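Local coordinates for hemin ABC transporter, periplasmic hemin-binding protein HutB (Vibrio cholerae, PDB 5KHL) that probably binds hemin in the periplasm and hands it to the inner-membrane ABC transporter for uptake into the cell, at residues G34-L39 / S50-P55; H75-D80 / A118-T123; T27-A32 / L111-Q116. All coordinates share one frame; numbering follows the deposited sequence.

How the interactions relate
From the N terminus, helix 24-32, which follows strand 19-21, opens interaction 3 at 27-32. The chain then turns through 34-39, runs along strand 39-42 and comes back at 50-55, closing the short loop of interaction 1. Strand 75-78 opens interaction 2 before 111-116 closes interaction 3, and 118-123 closes interaction 2 last. Interaction 1 thus falls wholly within the span of interaction 3 and precedes interaction 2, whereas interactions 2 and 3 cross and share helix 107-120. Together they join that helix to strand 75-78 and helix 24-32 and, in interaction 1, the connection entering strand 39-42 to the loop leaving it. Gln38 NE2 probably bonds to Thr121 O of interaction 2.

Interaction 1 of 3, residues G34-L39 / S50-P55; sequences GAEQQL and SSLNLP
The 3-10 turn that brings Glu36 and Leu39 up to Leu52 and Leu54 is held by a backbone hydrogen bond from Gln38 N to Ala35 O, 3.1 Å long. It belongs to the first helix-to-strand connection in the N-terminal lobe of this periplasmic binding protein, a lobe built on a four-stranded parallel sheet. Gly34, with its positive phi, ends helix 24-32 in a Schellman motif, a backbone shape that glycine takes up readily. Directly after Gln38 the chain enters strand 39-42 at Leu39.

On the other side, residues 50-52 make a second 3-10 turn, closed by a bond from Asn53 N to Ser50 O. Asn53 then adopts a left-handed backbone conformation, which asparagine tolerates better than most residues, and the bend leaves Leu52 and Leu54 both facing 34-39.

The outer pair is mixed in character. Glu36 CG stands between its backbone N and carbonyl carbon (chi1 48°), and the extended remainder of the chain lays OE1 against Leu52 CD2 at 3.4 Å. This is van der Waals contact, suited to a partly exposed position, where a carboxylate can still meet water. The inner pair is apolar: Leu39 is buried, resting also on Ile30 and Leu31 of helix 24-32 and on Ile19 of the neighbouring strand, and Leu54 crosses it at about a right angle. With CG anti to its carbonyl carbon (chi1 -75°), Leu54 divides its two methyls between the Leu39 side chain and its carbonyl. Leu54 CD1 meets Leu39 CD1 at 3.9 Å and lies equally near Leu39 CB, while Leu54 CD2 rests against the Leu39 backbone, 3.5 Å from Leu39 O.

Interaction 2 of 3, residues H75-D80 / A118-T123; sequences HLIGSD and AQITHT
The imidazole of His75 is met obliquely by the CG2 methyl of Ile120, which lies 3.5 Å from His75 ND1 and slightly farther from CE1. The two side chains run past one another antiparallel, and it is the branch methyl that touches the ring. ND1 also has a hydrogen bond to Asn99 ND2, which helps to set the rotation of the ring and suggests that its proton is on NE2. A second imidazole, that of His122, has Ile120 O over one face, 3.4 Å above the plane and displaced from the ring centre toward its perimeter.

Ile77 approaches Ile120 tip to tip, its CD1 3.7 Å from Ile120 CG2. Ile120 CG2 is anti to its own backbone N, and from there it serves both partners. His75 and Ile77 lie two apart on a strand and therefore share one face of the parallel sheet, while Leu76 turns to helix 85-93 on the other. In this alpha/beta lobe the C-terminal turn of helix 107-120 covers that first face, and beta-branched isoleucines supply compact apolar bulk there.

The helix ends at once in a Schellman motif: His122 has positive phi, and Thr123 N bonds to Ala118 O at 2.7 Å. Thr121 OG1 bonds to Ile117 O and accepts a hydrogen bond from Thr123 OG1 at 3.1 Å.

Interaction 3 of 3, residues T27-A32 / L111-Q116; sequences TELILA and LTRIDQ
Leu29 points from its helix toward the 111-116 helix and crosses both Arg113 and Ile114 at about a right angle, its two methyls dividing the work. Leu29 CD1 lies over the aliphatic root of Arg113, 3.6 Å from Arg113 CG and nearly as close to Arg113 CB. The same methyl comes to 3.8 Å from the backbone N of Ile114. Leu29 CD2 packs on Ile114 CG1 at 3.8 Å. This is helix-helix packing within the N-terminal lobe of the periplasmic binding protein fold, between helices 24-32 and 107-120. The forked end of a leucine fits this position because it can meet two successive residues of a helix at once; the backbones come close here, with 6.5 Å between Leu29 CA and Ile114 CA.

Arg113 contributes here through its hydrocarbon chain. Its CG is roughly anti to the backbone N (chi1 -154°), and bends at chi2 and chi3 carry the guanidinium onward while the first methylenes stay beneath the leucine. Leu29 CD1 approaches the guanidinium obliquely. Arg113 NE is buried by the contact and has no partner in the model. Glu28 OE2 lies 5.1 Å from Arg113 NH2, too far for a salt bridge, though the opposite charges probably attract weakly. The Glu28 carboxylate is instead hydrogen-bonded to Leu256 N and Lys257 N at the start of helix 256-269.

Around this crossing, Leu29 also rests on Leu256, and Ile114 touches Lys131 of helix 125-143. Elsewhere on helix 24-32, Ile30 and Leu31 pack on Leu39 of strand 39-42, placing the helix between that edge strand of the sheet and helix 107-120.

Interaction 1 of 3, residues G34-L39 / S50-P55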
ATOM      1  N   GLY A  34     -14.369  -9.165  -8.882  1.00 48.17           N
ATOM      2  CA  GLY A  34     -15.071 -10.431  -8.832  1.00 52.24           C
ATOM      3  C   GLY A  34     -14.379 -11.595  -9.512  1.00 57.56           C
ATOM      4  O   GLY A  34     -15.019 -12.606  -9.796  1.00 60.57           O
ATOM      5  N   ALA A  35     -13.073 -11.486  -9.746  1.00 47.05           N
ATOM      6  CA  ALA A  35     -12.383 -12.502 -10.544  1.00 56.33           C
ATOM      7  C   ALA A  35     -11.468 -13.404  -9.727  1.00 52.24           C
ATOM      8  O   ALA A  35     -10.457 -13.876 -10.238  1.00 58.87           O
ATOM      9  CB  ALA A  35     -11.581 -11.844 -11.669  1.00 52.08           C
ATOM     10  N   GLU A  36     -11.817 -13.667  -8.470  1.00 53.68           N
ATOM     11  CA  GLU A  36     -10.964 -14.518  -7.637  1.00 54.45           C
ATOM     12  C   GLU A  36     -10.853 -15.968  -8.139  1.00 46.62           C
ATOM     13  O   GLU A  36      -9.876 -16.629  -7.869  1.00 44.74           O
ATOM     14  CB  GLU A  36     -11.445 -14.516  -6.180  1.00 56.02           C
ATOM     15  CG  GLU A  36     -12.925 -14.735  -6.006  1.00 64.44           C
ATOM     16  CD  GLU A  36     -13.316 -14.892  -4.546  1.00 78.14           C
ATOM     17  OE1 GLU A  36     -12.418 -15.100  -3.704  1.00 68.24           O
ATOM     18  OE2 GLU A  36     -14.527 -14.810  -4.240  1.00 95.18           O
ATOM     19  N   GLN A  37     -11.836 -16.452  -8.892  1.00 66.62           N
ATOM     20  CA  GLN A  37     -11.803 -17.839  -9.386  1.00 65.99           C
ATOM     21  C   GLN A  37     -10.704 -18.031 -10.431  1.00 68.65           C
ATOM     22  O   GLN A  37     -10.374 -19.160 -10.785  1.00 73.13           O
ATOM     23  CB  GLN A  37     -13.166 -18.247  -9.969  1.00 62.69           C
ATOM     24  CG  GLN A  37     -13.611 -17.429 -11.175  1.00 93.24           C
ATOM     25  CD  GLN A  37     -14.034 -16.004 -10.813  1.00 93.52           C
ATOM     26  OE1 GLN A  37     -14.195 -15.676  -9.636  1.00 91.97           O
ATOM     27  NE2 GLN A  37     -14.208 -15.152 -11.828  1.00 92.37           N
ATOM     28  N   GLN A  38     -10.139 -16.923 -10.910  1.00 69.08           N
ATOM     29  CA  GLN A  38      -9.062 -16.948 -11.901  1.00 59.45           C
ATOM     30  C   GLN A  38      -7.672 -17.092 -11.280  1.00 57.09           C
ATOM     31  O   GLN A  38      -6.724 -17.481 -11.960  1.00 49.11           O
ATOM     32  CB  GLN A  38      -9.113 -15.682 -12.756  1.00 56.72           C
ATOM     33  CG  GLN A  38     -10.413 -15.523 -13.513  1.00 64.24           C
ATOM     34  CD  GLN A  38     -10.393 -14.323 -14.445  1.00 68.55           C
ATOM     35  OE1 GLN A  38      -9.327 -13.821 -14.803  1.00 67.61           O
ATOM     36  NE2 GLN A  38     -11.571 -13.857 -14.838  1.00 69.99           N
ATOM     37  N   LEU A  39      -7.552 -16.759  -9.995  1.00 51.29           N
ATOM     38  CA  LEU A  39      -6.302 -16.925  -9.271  1.00 47.18           C
ATOM     39  C   LEU A  39      -5.977 -18.412  -9.092  1.00 52.00           C
ATOM     40  O   LEU A  39      -6.849 -19.208  -8.758  1.00 46.40           O
ATOM     41  CB  LEU A  39      -6.362 -16.245  -7.896  1.00 42.84           C
ATOM     42  CG  LEU A  39      -6.357 -14.718  -7.795  1.00 42.29           C
ATOM     43  CD1 LEU A  39      -6.695 -14.307  -6.375  1.00 37.96           C
ATOM     44  CD2 LEU A  39      -5.007 -14.180  -8.179  1.00 43.19           C
ATOM     45  N   SER A  50      -9.067 -17.888   3.291  1.00 72.47           N
ATOM     46  CA  SER A  50      -8.542 -19.207   3.639  1.00 64.77           C
ATOM     47  C   SER A  50      -9.168 -20.285   2.777  1.00 53.02           C
ATOM     48  O   SER A  50      -8.491 -21.189   2.315  1.00 52.33           O
ATOM     49  CB  SER A  50      -8.806 -19.511   5.111  1.00 70.15           C
ATOM     50  OG  SER A  50      -8.311 -18.483   5.942  1.00 71.57           O
ATOM     51  N   SER A  51     -10.463 -20.143   2.536  1.00 51.43           N
ATOM     52  CA  SER A  51     -11.251 -21.112   1.781  1.00 54.94           C
ATOM     53  C   SER A  51     -10.691 -21.474   0.397  1.00 52.62           C
ATOM     54  O   SER A  51     -10.923 -22.574  -0.107  1.00 56.20           O
ATOM     55  CB  SER A  51     -12.686 -20.583   1.631  1.00 58.55           C
ATOM     56  OG  SER A  51     -12.772 -19.211   1.978  1.00 56.34           O
ATOM     57  N   LEU A  52      -9.958 -20.551  -0.214  1.00 60.59           N
ATOM     58  CA  LEU A  52      -9.505 -20.713  -1.595  1.00 55.27           C
ATOM     59  C   LEU A  52      -8.394 -21.749  -1.716  1.00 62.76           C
ATOM     60  O   LEU A  52      -8.174 -22.304  -2.796  1.00 52.03           O
ATOM     61  CB  LEU A  52      -9.029 -19.372  -2.142  1.00 50.18           C
ATOM     62  CG  LEU A  52      -9.830 -18.744  -3.283  1.00 58.33           C
ATOM     63  CD1 LEU A  52     -11.253 -19.272  -3.327  1.00 61.70           C
ATOM     64  CD2 LEU A  52      -9.836 -17.228  -3.145  1.00 46.34           C
ATOM     65  N   ASN A  53      -7.701 -21.992  -0.602  1.00 48.18           N
ATOM     66  CA  ASN A  53      -6.538 -22.873  -0.568  1.00 50.15           C
ATOM     67  C   ASN A  53      -5.492 -22.494  -1.628  1.00 52.75           C
ATOM     68  O   ASN A  53      -4.891 -23.365  -2.265  1.00 46.16           O
ATOM     69  CB  ASN A  53      -6.973 -24.340  -0.736  1.00 51.55           C
ATOM     70  CG  ASN A  53      -7.808 -24.850   0.445  1.00 55.56           C
ATOM     71  OD1 ASN A  53      -7.713 -24.338   1.556  1.00 55.03           O
ATOM     72  ND2 ASN A  53      -8.626 -25.871   0.199  1.00 60.30           N
ATOM     73  N   LEU A  54      -5.283 -21.192  -1.826  1.00 51.91           N
ATOM     74  CA  LEU A  54      -4.344 -20.752  -2.853  1.00 51.75           C
ATOM     75  C   LEU A  54      -2.907 -20.937  -2.377  1.00 43.54           C
ATOM     76  O   LEU A  54      -2.574 -20.589  -1.264  1.00 52.71           O
ATOM     77  CB  LEU A  54      -4.592 -19.298  -3.240  1.00 40.82           C
ATOM     78  CG  LEU A  54      -5.810 -18.991  -4.126  1.00 54.16           C
ATOM     79  CD1 LEU A  54      -6.055 -17.487  -4.180  1.00 46.37           C
ATOM     80  CD2 LEU A  54      -5.618 -19.535  -5.537  1.00 52.57           C
ATOM     81  N   PRO A  55      -2.055 -21.516  -3.221  1.00 43.31           N
ATOM     82  CA  PRO A  55      -0.633 -21.585  -2.889  1.00 37.60           C
ATOM     83  C   PRO A  55       0.011 -20.203  -2.930  1.00 62.20           C
ATOM     84  O   PRO A  55      -0.464 -19.307  -3.668  1.00 34.23           O
ATOM     85  CB  PRO A  55      -0.060 -22.490  -3.979  1.00 38.95           C
ATOM     86  CG  PRO A  55      -0.979 -22.337  -5.117  1.00 39.97           C
ATOM     87  CD  PRO A  55      -2.346 -22.136  -4.529  1.00 47.99           C
TER

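Interaction 2 of 3, residues H75-D80 / A118-T123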
ATOM      1  N   HIS A  75      -1.087 -16.334 -16.753  1.00 54.62           N
ATOM      2  CA  HIS A  75      -0.636 -14.986 -16.485  1.00 51.65           C
ATOM      3  C   HIS A  75       0.191 -14.932 -15.220  1.00 55.91           C
ATOM      4  O   HIS A  75      -0.067 -15.663 -14.247  1.00 46.88           O
ATOM      5  CB  HIS A  75      -1.823 -14.038 -16.348  1.00 51.13           C
ATOM      6  CG  HIS A  75      -2.677 -13.962 -17.568  1.00 56.12           C
ATOM      7  ND1 HIS A  75      -2.586 -12.934 -18.485  1.00 68.92           N
ATOM      8  CD2 HIS A  75      -3.648 -14.786 -18.031  1.00 62.56           C
ATOM      9  CE1 HIS A  75      -3.456 -13.131 -19.458  1.00 73.31           C
ATOM     10  NE2 HIS A  75      -4.115 -14.250 -19.203  1.00 77.65           N
ATOM     11  N   LEU A  76       1.204 -14.077 -15.255  1.00 45.54           N
ATOM     12  CA  LEU A  76       1.877 -13.639 -14.053  1.00 41.77           C
ATOM     13  C   LEU A  76       1.740 -12.145 -14.051  1.00 44.67           C
ATOM     14  O   LEU A  76       2.250 -11.470 -14.950  1.00 48.17           O
ATOM     15  CB  LEU A  76       3.347 -14.039 -14.015  1.00 42.81           C
ATOM     16  CG  LEU A  76       4.176 -13.290 -12.972  1.00 40.30           C
ATOM     17  CD1 LEU A  76       3.738 -13.643 -11.549  1.00 41.38           C
ATOM     18  CD2 LEU A  76       5.646 -13.563 -13.145  1.00 45.28           C
ATOM     19  N   ILE A  77       1.029 -11.632 -13.054  1.00 43.24           N
ATOM     20  CA  ILE A  77       0.749 -10.219 -12.973  1.00 41.79           C
ATOM     21  C   ILE A  77       1.402  -9.626 -11.735  1.00 39.02           C
ATOM     22  O   ILE A  77       1.180 -10.087 -10.617  1.00 35.63           O
ATOM     23  CB  ILE A  77      -0.778  -9.946 -12.943  1.00 43.29           C
ATOM     24  CG1 ILE A  77      -1.469 -10.590 -14.139  1.00 44.70           C
ATOM     25  CG2 ILE A  77      -1.069  -8.453 -12.949  1.00 41.84           C
ATOM     26  CD1 ILE A  77      -2.989 -10.626 -14.004  1.00 45.49           C
ATOM     27  N   GLY A  78       2.180  -8.573 -11.924  1.00 39.09           N
ATOM     28  CA  GLY A  78       2.715  -7.863 -10.782  1.00 37.29           C
ATOM     29  C   GLY A  78       3.341  -6.546 -11.167  1.00 42.79           C
ATOM     30  O   GLY A  78       3.168  -6.068 -12.295  1.00 41.44           O
ATOM     31  N   SER A  79       4.062  -5.949 -10.223  1.00 37.96           N
ATOM     32  CA  SER A  79       4.711  -4.667 -10.458  1.00 45.07           C
ATOM     33  C   SER A  79       6.005  -4.867 -11.221  1.00 51.51           C
ATOM     34  O   SER A  79       6.401  -5.987 -11.500  1.00 56.64           O
ATOM     35  CB  SER A  79       4.995  -3.943  -9.150  1.00 37.30           C
ATOM     36  OG  SER A  79       6.085  -4.541  -8.479  1.00 42.29           O
ATOM     37  N   ASP A  80       6.674  -3.769 -11.545  1.00 43.90           N
ATOM     38  CA  ASP A  80       7.914  -3.834 -12.301  1.00 56.48           C
ATOM     39  C   ASP A  80       9.045  -4.361 -11.438  1.00 49.37           C
ATOM     40  O   ASP A  80      10.180  -4.433 -11.875  1.00 57.35           O
ATOM     41  CB  ASP A  80       8.282  -2.456 -12.857  1.00 53.85           C
ATOM     42  CG  ASP A  80       8.578  -1.452 -11.760  1.00 63.10           C
ATOM     43  OD1 ASP A  80       8.207  -1.705 -10.590  1.00 60.57           O
ATOM     44  OD2 ASP A  80       9.175  -0.404 -12.065  1.00 71.34           O
ATOM     45  N   ALA A 118      -8.711  -5.149 -15.047  1.00 55.97           N
ATOM     46  CA  ALA A 118     -10.020  -5.404 -15.663  1.00 61.09           C
ATOM     47  C   ALA A 118      -9.869  -5.941 -17.082  1.00 62.35           C
ATOM     48  O   ALA A 118     -10.621  -6.823 -17.518  1.00 57.15           O
ATOM     49  CB  ALA A 118     -10.867  -4.131 -15.673  1.00 55.61           C
ATOM     50  N   GLN A 119      -8.887  -5.400 -17.794  1.00 53.09           N
ATOM     51  CA  GLN A 119      -8.564  -5.853 -19.141  1.00 59.97           C
ATOM     52  C   GLN A 119      -8.016  -7.301 -19.183  1.00 62.45           C
ATOM     53  O   GLN A 119      -8.468  -8.123 -19.981  1.00 69.15           O
ATOM     54  CB  GLN A 119      -7.553  -4.892 -19.772  1.00 61.86           C
ATOM     55  CG  GLN A 119      -7.338  -5.097 -21.257  1.00 81.92           C
ATOM     56  CD  GLN A 119      -6.054  -4.461 -21.754  1.00 93.56           C
ATOM     57  OE1 GLN A 119      -5.788  -4.420 -22.960  1.00 97.91           O
ATOM     58  NE2 GLN A 119      -5.242  -3.966 -20.822  1.00 93.86           N
ATOM     59  N   ILE A 120      -7.044  -7.604 -18.326  1.00 59.21           N
ATOM     60  CA  ILE A 120      -6.428  -8.930 -18.295  1.00 57.72           C
ATOM     61  C   ILE A 120      -7.439  -9.985 -17.875  1.00 60.75           C
ATOM     62  O   ILE A 120      -7.512 -11.059 -18.478  1.00 67.28           O
ATOM     63  CB  ILE A 120      -5.221  -8.982 -17.345  1.00 52.32           C
ATOM     64  CG1 ILE A 120      -4.164  -7.949 -17.756  1.00 52.04           C
ATOM     65  CG2 ILE A 120      -4.616 -10.391 -17.319  1.00 49.34           C
ATOM     66  CD1 ILE A 120      -3.303  -7.439 -16.590  1.00 43.64           C
ATOM     67  N   THR A 121      -8.241  -9.654 -16.865  1.00 47.93           N
ATOM     68  CA  THR A 121      -9.205 -10.591 -16.298  1.00 49.05           C
ATOM     69  C   THR A 121     -10.574 -10.536 -16.982  1.00 63.90           C
ATOM     70  O   THR A 121     -11.507 -11.238 -16.579  1.00 64.25           O
ATOM     71  CB  THR A 121      -9.384 -10.337 -14.799  1.00 49.58           C
ATOM     72  OG1 THR A 121      -9.963  -9.045 -14.602  1.00 43.48           O
ATOM     73  CG2 THR A 121      -8.033 -10.402 -14.098  1.00 39.68           C
ATOM     74  N   HIS A 122     -10.674  -9.707 -18.020  1.00 53.70           N
ATOM     75  CA  HIS A 122     -11.886  -9.571 -18.813  1.00 64.96           C
ATOM     76  C   HIS A 122     -13.098  -9.192 -17.969  1.00 59.44           C
ATOM     77  O   HIS A 122     -14.198  -9.708 -18.175  1.00 64.56           O
ATOM     78  CB  HIS A 122     -12.157 -10.864 -19.577  1.00 77.58           C
ATOM     79  CG  HIS A 122     -10.964 -11.379 -20.325  1.00 88.53           C
ATOM     80  ND1 HIS A 122     -10.405 -10.704 -21.389  1.00 92.30           N
ATOM     81  CD2 HIS A 122     -10.225 -12.501 -20.160  1.00 91.22           C
ATOM     82  CE1 HIS A 122      -9.374 -11.390 -21.852  1.00 87.56           C
ATOM     83  NE2 HIS A 122      -9.243 -12.484 -21.124  1.00 90.69           N
ATOM     84  N   THR A 123     -12.894  -8.280 -17.025  1.00 58.74           N
ATOM     85  CA  THR A 123     -13.994  -7.776 -16.213  1.00 62.12           C
ATOM     86  C   THR A 123     -14.149  -6.258 -16.376  1.00 60.01           C
ATOM     87  O   THR A 123     -14.468  -5.557 -15.414  1.00 60.78           O
ATOM     88  CB  THR A 123     -13.800  -8.119 -14.714  1.00 61.15           C
ATOM     89  OG1 THR A 123     -12.611  -7.489 -14.228  1.00 48.13           O
ATOM     90  CG2 THR A 123     -13.689  -9.629 -14.505  1.00 57.11           C
TER

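Interaction 3 of 3, residues T27-A32 / L111-Q116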
ATOM      1  N   THR A  27      -3.875  -8.439  -6.205  1.00 30.15           N
ATOM      2  CA  THR A  27      -4.868  -9.331  -5.626  1.00 36.75           C
ATOM      3  C   THR A  27      -6.163  -8.623  -5.222  1.00 31.81           C
ATOM      4  O   THR A  27      -7.243  -9.136  -5.489  1.00 41.85           O
ATOM      5  CB  THR A  27      -4.290 -10.049  -4.396  1.00 38.60           C
ATOM      6  OG1 THR A  27      -3.155 -10.809  -4.800  1.00 36.66           O
ATOM      7  CG2 THR A  27      -5.318 -10.977  -3.760  1.00 45.70           C
ATOM      8  N   GLU A  28      -6.056  -7.454  -4.589  1.00 32.27           N
ATOM      9  CA  GLU A  28      -7.256  -6.771  -4.094  1.00 33.46           C
ATOM     10  C   GLU A  28      -8.154  -6.391  -5.275  1.00 34.70           C
ATOM     11  O   GLU A  28      -9.360  -6.604  -5.227  1.00 41.16           O
ATOM     12  CB  GLU A  28      -6.914  -5.538  -3.215  1.00 40.84           C
ATOM     13  CG  GLU A  28      -6.064  -4.463  -3.871  1.00 50.55           C
ATOM     14  CD  GLU A  28      -6.167  -3.077  -3.208  1.00 55.36           C
ATOM     15  OE1 GLU A  28      -6.350  -2.969  -1.973  1.00 33.46           O
ATOM     16  OE2 GLU A  28      -6.048  -2.079  -3.946  1.00 56.79           O
ATOM     17  N   LEU A  29      -7.562  -5.861  -6.339  1.00 32.38           N
ATOM     18  CA  LEU A  29      -8.346  -5.466  -7.490  1.00 46.64           C
ATOM     19  C   LEU A  29      -8.983  -6.698  -8.156  1.00 45.58           C
ATOM     20  O   LEU A  29     -10.182  -6.687  -8.456  1.00 51.98           O
ATOM     21  CB  LEU A  29      -7.484  -4.658  -8.474  1.00 33.70           C
ATOM     22  CG  LEU A  29      -6.989  -3.319  -7.894  1.00 39.53           C
ATOM     23  CD1 LEU A  29      -6.207  -2.515  -8.912  1.00 37.45           C
ATOM     24  CD2 LEU A  29      -8.137  -2.493  -7.347  1.00 33.38           C
ATOM     25  N   ILE A  30      -8.201  -7.764  -8.332  1.00 41.33           N
ATOM     26  CA  ILE A  30      -8.706  -9.027  -8.891  1.00 39.59           C
ATOM     27  C   ILE A  30      -9.935  -9.530  -8.117  1.00 40.52           C
ATOM     28  O   ILE A  30     -10.941  -9.944  -8.704  1.00 44.01           O
ATOM     29  CB  ILE A  30      -7.597 -10.131  -8.912  1.00 40.66           C
ATOM     30  CG1 ILE A  30      -6.441  -9.699  -9.817  1.00 39.37           C
ATOM     31  CG2 ILE A  30      -8.162 -11.475  -9.391  1.00 45.30           C
ATOM     32  CD1 ILE A  30      -5.416 -10.770 -10.090  1.00 40.73           C
ATOM     33  N   LEU A  31      -9.855  -9.462  -6.796  1.00 39.57           N
ATOM     34  CA  LEU A  31     -10.993  -9.777  -5.944  1.00 48.23           C
ATOM     35  C   LEU A  31     -12.122  -8.748  -6.124  1.00 51.52           C
ATOM     36  O   LEU A  31     -13.284  -9.122  -6.272  1.00 57.04           O
ATOM     37  CB  LEU A  31     -10.551  -9.848  -4.472  1.00 45.73           C
ATOM     38  CG  LEU A  31     -10.070 -11.175  -3.864  1.00 45.82           C
ATOM     39  CD1 LEU A  31      -9.090 -11.905  -4.759  1.00 42.26           C
ATOM     40  CD2 LEU A  31      -9.442 -10.944  -2.486  1.00 39.06           C
ATOM     41  N   ALA A  32     -11.783  -7.458  -6.135  1.00 47.90           N
ATOM     42  CA  ALA A  32     -12.808  -6.402  -6.199  1.00 48.82           C
ATOM     43  C   ALA A  32     -13.604  -6.498  -7.475  1.00 47.79           C
ATOM     44  O   ALA A  32     -14.778  -6.161  -7.505  1.00 56.40           O
ATOM     45  CB  ALA A  32     -12.182  -5.021  -6.081  1.00 42.10           C
ATOM     46  N   LEU A 111      -6.488   4.152 -10.512  1.00 42.10           N
ATOM     47  CA  LEU A 111      -7.477   4.087 -11.579  1.00 50.63           C
ATOM     48  C   LEU A 111      -6.903   3.359 -12.791  1.00 40.36           C
ATOM     49  O   LEU A 111      -7.595   2.578 -13.433  1.00 41.66           O
ATOM     50  CB  LEU A 111      -7.956   5.491 -11.982  1.00 55.32           C
ATOM     51  CG  LEU A 111      -8.660   6.357 -10.937  1.00 44.68           C
ATOM     52  CD1 LEU A 111      -8.857   7.760 -11.480  1.00 43.38           C
ATOM     53  CD2 LEU A 111      -9.988   5.774 -10.513  1.00 41.06           C
ATOM     54  N   THR A 112      -5.636   3.615 -13.096  1.00 44.08           N
ATOM     55  CA  THR A 112      -4.928   2.920 -14.177  1.00 50.31           C
ATOM     56  C   THR A 112      -4.765   1.412 -13.887  1.00 56.36           C
ATOM     57  O   THR A 112      -4.943   0.558 -14.776  1.00 59.99           O
ATOM     58  CB  THR A 112      -3.521   3.556 -14.402  1.00 48.21           C
ATOM     59  OG1 THR A 112      -3.664   4.944 -14.728  1.00 48.16           O
ATOM     60  CG2 THR A 112      -2.768   2.859 -15.513  1.00 46.88           C
ATOM     61  N   ARG A 113      -4.423   1.098 -12.643  1.00 48.25           N
ATOM     62  CA  ARG A 113      -4.275  -0.283 -12.202  1.00 43.48           C
ATOM     63  C   ARG A 113      -5.582  -1.053 -12.377  1.00 48.81           C
ATOM     64  O   ARG A 113      -5.585  -2.200 -12.834  1.00 38.85           O
ATOM     65  CB  ARG A 113      -3.805  -0.325 -10.740  1.00 40.07           C
ATOM     66  CG  ARG A 113      -3.034  -1.598 -10.351  1.00 48.53           C
ATOM     67  CD  ARG A 113      -1.975  -1.318  -9.260  1.00 32.91           C
ATOM     68  NE  ARG A 113      -2.584  -0.711  -8.097  1.00 36.88           N
ATOM     69  CZ  ARG A 113      -2.343   0.516  -7.662  1.00 37.29           C
ATOM     70  NH1 ARG A 113      -1.459   1.297  -8.267  1.00 35.47           N
ATOM     71  NH2 ARG A 113      -2.992   0.948  -6.603  1.00 37.47           N
ATOM     72  N   ILE A 114      -6.694  -0.410 -12.037  1.00 41.12           N
ATOM     73  CA  ILE A 114      -8.013  -1.032 -12.182  1.00 40.57           C
ATOM     74  C   ILE A 114      -8.272  -1.344 -13.645  1.00 52.59           C
ATOM     75  O   ILE A 114      -8.775  -2.423 -13.978  1.00 54.46           O
ATOM     76  CB  ILE A 114      -9.150  -0.132 -11.617  1.00 51.87           C
ATOM     77  CG1 ILE A 114      -9.011   0.029 -10.102  1.00 46.02           C
ATOM     78  CG2 ILE A 114     -10.538  -0.715 -11.926  1.00 49.85           C
ATOM     79  CD1 ILE A 114     -10.024   0.967  -9.497  1.00 39.33           C
ATOM     80  N   ASP A 115      -7.901  -0.415 -14.524  1.00 52.56           N
ATOM     81  CA  ASP A 115      -8.063  -0.633 -15.965  1.00 54.16           C
ATOM     82  C   ASP A 115      -7.199  -1.790 -16.443  1.00 45.92           C
ATOM     83  O   ASP A 115      -7.660  -2.635 -17.208  1.00 49.06           O
ATOM     84  CB  ASP A 115      -7.706   0.626 -16.773  1.00 47.58           C
ATOM     85  CG  ASP A 115      -8.800   1.655 -16.787  1.00 48.99           C
ATOM     86  OD1 ASP A 115      -8.456   2.821 -17.038  1.00 64.29           O
ATOM     87  OD2 ASP A 115      -9.982   1.316 -16.560  1.00 64.00           O
ATOM     88  N   GLN A 116      -5.942  -1.805 -15.993  1.00 45.31           N
ATOM     89  CA  GLN A 116      -4.968  -2.804 -16.443  1.00 46.09           C
ATOM     90  C   GLN A 116      -5.417  -4.205 -16.067  1.00 45.41           C
ATOM     91  O   GLN A 116      -5.340  -5.111 -16.879  1.00 48.24           O
ATOM     92  CB  GLN A 116      -3.581  -2.521 -15.861  1.00 53.03           C
ATOM     93  CG  GLN A 116      -2.819  -1.397 -16.585  1.00 46.25           C
ATOM     94  CD  GLN A 116      -1.635  -0.883 -15.779  1.00 50.45           C
ATOM     95  OE1 GLN A 116      -1.697  -0.784 -14.556  1.00 49.01           O
ATOM     96  NE2 GLN A 116      -0.549  -0.560 -16.467  1.00 47.75           N
TER